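Local coordinates for cell division control protein Cdc48 (Mycobacterium smegmatis, PDB 5E7P) that probably binds and hydrolyses ATP as a tandem AAA-type ATPase of the Cdc48 family, with ADP bound in both of its ATPase modules, at residues A[376-381]-A[567-572]; A[554-557]-A[562-565]. One frame throughout, in Å; residues are numbered along the deposited sequence.

Interaction 1: residues A[376-381]-A[567-572]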
loop_
_atom_site.group_PDB
_atom_site.type_symbol
_atom_site.label_atom_id
_atom_site.label_comp_id
_atom_site.label_asym_id
_atom_site.label_seq_id
_atom_site.Cartn_x
_atom_site.Cartn_y
_atom_site.Cartn_z
ATOM N N ARG A 376 -10.974 -19.834 5.030
ATOM C CA ARG A 376 -11.475 -20.572 6.182
ATOM C C ARG A 376 -11.125 -19.897 7.508
ATOM O O ARG A 376 -11.621 -20.301 8.559
ATOM C CB ARG A 376 -10.959 -22.012 6.153
ATOM C CG ARG A 376 -11.421 -22.796 4.930
ATOM C CD ARG A 376 -10.681 -24.111 4.782
ATOM N NE ARG A 376 -9.262 -23.915 4.508
ATOM C CZ ARG A 376 -8.372 -24.899 4.423
ATOM N NH1 ARG A 376 -8.748 -26.163 4.597
ATOM N NH2 ARG A 376 -7.100 -24.618 4.173
ATOM N N LEU A 377 -10.273 -18.875 7.456
ATOM C CA LEU A 377 -9.946 -18.089 8.644
ATOM C C LEU A 377 -11.017 -17.031 8.869
ATOM O O LEU A 377 -11.366 -16.713 10.004
ATOM C CB LEU A 377 -8.569 -17.429 8.512
ATOM C CG LEU A 377 -8.134 -16.494 9.649
ATOM C CD1 LEU A 377 -6.671 -16.706 10.016
ATOM C CD2 LEU A 377 -8.373 -15.037 9.276
ATOM N N ARG A 378 -11.532 -16.493 7.772
ATOM C CA ARG A 378 -12.602 -15.509 7.824
ATOM C C ARG A 378 -13.937 -16.240 7.906
ATOM O O ARG A 378 -14.769 -16.164 7.004
ATOM C CB ARG A 378 -12.533 -14.606 6.594
ATOM C CG ARG A 378 -11.155 -13.984 6.392
ATOM C CD ARG A 378 -11.062 -13.214 5.081
ATOM N NE ARG A 378 -10.563 -14.027 3.975
ATOM C CZ ARG A 378 -11.040 -13.984 2.734
ATOM N NH1 ARG A 378 -12.044 -13.173 2.430
ATOM N NH2 ARG A 378 -10.517 -14.758 1.795
ATOM N N ALA A 379 -14.119 -16.956 9.008
ATOM C CA ALA A 379 -15.289 -17.790 9.220
ATOM C C ALA A 379 -15.680 -17.699 10.691
ATOM O O ALA A 379 -14.835 -17.390 11.532
ATOM C CB ALA A 379 -14.974 -19.231 8.833
ATOM N N PRO A 380 -16.961 -17.960 11.007
ATOM C CA PRO A 380 -17.461 -17.871 12.385
ATOM C C PRO A 380 -16.657 -18.685 13.397
ATOM O O PRO A 380 -16.617 -18.313 14.569
ATOM C CB PRO A 380 -18.877 -18.439 12.273
ATOM C CG PRO A 380 -19.291 -18.124 10.886
ATOM C CD PRO A 380 -18.046 -18.252 10.052
ATOM N N GLU A 381 -16.026 -19.768 12.953
ATOM C CA GLU A 381 -15.318 -20.667 13.862
ATOM C C GLU A 381 -13.943 -20.146 14.273
ATOM O O GLU A 381 -13.435 -20.500 15.336
ATOM C CB GLU A 381 -15.189 -22.071 13.259
ATOM C CG GLU A 381 -16.515 -22.757 12.961
ATOM C CD GLU A 381 -17.119 -22.321 11.636
ATOM O OE1 GLU A 381 -16.346 -21.996 10.707
ATOM O OE2 GLU A 381 -18.365 -22.300 11.527
ATOM N N VAL A 567 -19.237 -11.032 0.217
ATOM C CA VAL A 567 -20.017 -9.803 0.177
ATOM C C VAL A 567 -20.377 -9.352 1.585
ATOM O O VAL A 567 -20.097 -8.218 1.971
ATOM C CB VAL A 567 -21.310 -9.977 -0.645
ATOM C CG1 VAL A 567 -22.241 -8.790 -0.432
ATOM C CG2 VAL A 567 -20.984 -10.149 -2.121
ATOM N N ARG A 568 -20.998 -10.247 2.349
ATOM C CA ARG A 568 -21.392 -9.948 3.721
ATOM C C ARG A 568 -20.179 -9.602 4.576
ATOM O O ARG A 568 -20.249 -8.728 5.437
ATOM C CB ARG A 568 -22.165 -11.121 4.333
ATOM C CG ARG A 568 -23.519 -11.374 3.686
ATOM C CD ARG A 568 -24.365 -12.358 4.485
ATOM N NE ARG A 568 -23.802 -13.705 4.488
ATOM C CZ ARG A 568 -23.310 -14.312 5.565
ATOM N NH1 ARG A 568 -23.312 -13.694 6.737
ATOM N NH2 ARG A 568 -22.819 -15.542 5.467
ATOM N N GLU A 569 -19.066 -10.281 4.321
ATOM C CA GLU A 569 -17.817 -10.005 5.018
ATOM C C GLU A 569 -17.350 -8.577 4.757
ATOM O O GLU A 569 -17.056 -7.827 5.688
ATOM C CB GLU A 569 -16.739 -10.987 4.568
ATOM C CG GLU A 569 -15.353 -10.667 5.083
ATOM C CD GLU A 569 -14.294 -11.582 4.496
ATOM O OE1 GLU A 569 -14.610 -12.754 4.205
ATOM O OE2 GLU A 569 -13.147 -11.127 4.313
ATOM N N LEU A 570 -17.295 -8.216 3.479
ATOM C CA LEU A 570 -16.855 -6.897 3.040
ATOM C C LEU A 570 -17.634 -5.771 3.720
ATOM O O LEU A 570 -17.047 -4.841 4.272
ATOM C CB LEU A 570 -16.994 -6.791 1.520
ATOM C CG LEU A 570 -16.866 -5.414 0.867
ATOM C CD1 LEU A 570 -15.472 -4.848 1.064
ATOM C CD2 LEU A 570 -17.200 -5.510 -0.612
ATOM N N PHE A 571 -18.958 -5.870 3.689
ATOM C CA PHE A 571 -19.807 -4.842 4.273
ATOM C C PHE A 571 -19.733 -4.825 5.792
ATOM O O PHE A 571 -19.734 -3.756 6.400
ATOM C CB PHE A 571 -21.252 -4.990 3.790
ATOM C CG PHE A 571 -21.471 -4.482 2.393
ATOM C CD1 PHE A 571 -21.249 -5.304 1.300
ATOM C CD2 PHE A 571 -21.876 -3.173 2.174
ATOM C CE1 PHE A 571 -21.438 -4.832 0.010
ATOM C CE2 PHE A 571 -22.068 -2.695 0.889
ATOM C CZ PHE A 571 -21.849 -3.527 -0.195
ATOM N N ALA A 572 -19.654 -6.008 6.400
ATOM C CA ALA A 572 -19.522 -6.107 7.852
ATOM C C ALA A 572 -18.222 -5.469 8.328
ATOM O O ALA A 572 -18.182 -4.863 9.397
ATOM C CB ALA A 572 -19.601 -7.562 8.313
#
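A salt bridge between R378 and E569 links the two AAA modules of the chain at the surface: the arginine sits in the loop between strands 361-366 and 385-388 of the first P-loop module, the glutamate on helix 563-576 of the second. R378 is the centre of an inverse gamma turn, closed by a weak bond from A379 N to L377 O, and its side chain leaves that turn toward the helix. The arginine side chain bends at chi3 (-92°) and meets the glutamate at about a right angle, with NH1 leading. NH1 reaches E569 OE2 at 3.0 Å by a nearly straight bond, 169° at the hydrogen. OE2 is approached on its syn side and lies close to the guanidinium plane, although the guanidinium and carboxylate planes are turned 75° apart. NH2 of the same arginine is hydrogen-bonded to V373 O, which helps fix the rotation of the group. The carboxylate of E386 also comes close to OE2, so the positive charge of R378 would be expected to ease that crowding of negative charge. The second oxygen is held less well: R378 NH1 to E569 OE1 is 3.1 Å, but bent and weak.

Interaction 2: residues A[554-557]-A[562-565]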
loop_
_atom_site.group_PDB
_atom_site.type_symbol
_atom_site.label_atom_id
_atom_site.label_comp_id
_atom_site.label_asym_id
_atom_site.label_seq_id
_atom_site.Cartn_x
_atom_site.Cartn_y
_atom_site.Cartn_z
ATOM N N GLU A 554 -12.801 -10.488 -9.721
ATOM C CA GLU A 554 -11.933 -11.245 -8.824
ATOM C C GLU A 554 -12.693 -11.915 -7.685
ATOM O O GLU A 554 -12.433 -13.070 -7.357
ATOM C CB GLU A 554 -10.827 -10.347 -8.265
ATOM C CG GLU A 554 -10.037 -9.619 -9.336
ATOM C CD GLU A 554 -8.775 -8.987 -8.795
ATOM O OE1 GLU A 554 -8.467 -9.206 -7.604
ATOM O OE2 GLU A 554 -8.089 -8.276 -9.561
ATOM N N LEU A 555 -13.629 -11.189 -7.087
ATOM C CA LEU A 555 -14.431 -11.733 -5.996
ATOM C C LEU A 555 -15.275 -12.919 -6.472
ATOM O O LEU A 555 -15.480 -13.887 -5.737
ATOM C CB LEU A 555 -15.318 -10.638 -5.390
ATOM C CG LEU A 555 -16.267 -11.021 -4.252
ATOM C CD1 LEU A 555 -16.279 -9.944 -3.182
ATOM C CD2 LEU A 555 -17.677 -11.249 -4.776
ATOM N N MET A 556 -15.749 -12.839 -7.709
ATOM C CA MET A 556 -16.634 -13.859 -8.261
ATOM C C MET A 556 -15.875 -15.058 -8.824
ATOM O O MET A 556 -16.241 -16.206 -8.570
ATOM C CB MET A 556 -17.533 -13.251 -9.343
ATOM C CG MET A 556 -18.544 -12.240 -8.819
ATOM S SD MET A 556 -19.928 -12.995 -7.940
ATOM C CE MET A 556 -20.825 -13.739 -9.302
ATOM N N ASP A 557 -14.814 -14.790 -9.576
ATOM C CA ASP A 557 -14.150 -15.838 -10.345
ATOM C C ASP A 557 -12.824 -16.329 -9.760
ATOM O O ASP A 557 -12.519 -17.521 -9.823
ATOM C CB ASP A 557 -13.938 -15.373 -11.789
ATOM C CG ASP A 557 -15.222 -14.897 -12.444
ATOM O OD1 ASP A 557 -16.300 -15.437 -12.110
ATOM O OD2 ASP A 557 -15.151 -13.981 -13.294
ATOM N N SER A 562 -16.720 -18.903 -0.699
ATOM C CA SER A 562 -18.054 -18.448 -1.070
ATOM C C SER A 562 -18.064 -16.958 -1.399
ATOM O O SER A 562 -17.625 -16.130 -0.597
ATOM C CB SER A 562 -19.053 -18.742 0.049
ATOM O OG SER A 562 -20.371 -18.408 -0.349
ATOM N N SER A 563 -18.559 -16.627 -2.588
ATOM C CA SER A 563 -18.649 -15.239 -3.024
ATOM C C SER A 563 -19.707 -14.498 -2.215
ATOM O O SER A 563 -19.536 -13.328 -1.876
ATOM C CB SER A 563 -18.979 -15.164 -4.517
ATOM O OG SER A 563 -17.966 -15.775 -5.295
ATOM N N GLU A 564 -20.797 -15.193 -1.907
ATOM C CA GLU A 564 -21.896 -14.607 -1.153
ATOM C C GLU A 564 -21.434 -14.176 0.237
ATOM O O GLU A 564 -21.833 -13.124 0.737
ATOM C CB GLU A 564 -23.062 -15.597 -1.057
ATOM C CG GLU A 564 -24.344 -15.017 -0.476
ATOM C CD GLU A 564 -24.385 -15.081 1.041
ATOM O OE1 GLU A 564 -23.647 -15.907 1.622
ATOM O OE2 GLU A 564 -25.155 -14.302 1.648
ATOM N N LYS A 565 -20.586 -14.992 0.856
ATOM C CA LYS A 565 -20.051 -14.675 2.176
ATOM C C LYS A 565 -18.984 -13.586 2.100
ATOM O O LYS A 565 -18.765 -12.855 3.063
ATOM C CB LYS A 565 -19.497 -15.929 2.855
ATOM C CG LYS A 565 -20.571 -16.912 3.289
ATOM C CD LYS A 565 -19.969 -18.207 3.814
ATOM C CE LYS A 565 -21.052 -19.209 4.180
ATOM N NZ LYS A 565 -20.473 -20.504 4.624
#
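S563, the first residue of helix 563-576, packs its side chain against helix 552-558 at a tight, buried connection between consecutive helices of the second AAA module. S562 occupies the N-cap position just before it, and the backbones come nearest at M556 and S563, whose CA atoms are 5.8 Å apart. Starting at CB, the serine side chain heads toward the earlier helix. CB itself takes the nonpolar part of the contact: CD2 of L555 lies 4.1 Å from S563 CB, and SD of M556 lies 4.2 Å from that same carbon. Both are loose van der Waals approaches. S563 CB also has L555 O beside it, at 3.9 Å. The end of the L555 side chain comes nearer to the serine than its CB direction alone would suggest. M556 sets out the other way, its CB directed away from S563, and the bend at chi2 (-74°) brings the sulfur back beside the serine. Helix 602-617 covers this junction as well, with V606 touching both M556 and S563.

One bond further out, OG of S563 stands beside the backbone N and anti to the carbonyl carbon, turned to the backbone of helix 552-558. It donates a hydrogen bond to the carbonyl oxygen of L555, so a buried hydroxyl is satisfied by main chain where that helix has a wider pi-type turn. M556 O is a more distant neighbour, 3.7 Å from S563 OG. The donor sits 26° off the L555 carbonyl plane, and S563 OG to L555 O measures 3.2 Å.

Overall arrangement
From the N terminus, the chain first passes 376-381, in the first AAA module before strand 385-388. It then runs through 185 intervening residues, finishing that module and entering the second, before 567-572 closes the long loop of interaction 1. Interaction 2 falls wholly within this loop: 554-557 and 562-565 are separated by just four residues, so it closes a short turn between consecutive helices. Both contacts use helix 563-576, interaction 2 at its first turn and interaction 1 farther along, with centres about 11 Å apart. One helix is thereby packed against its predecessor in its own module and bridged by charge to the other module.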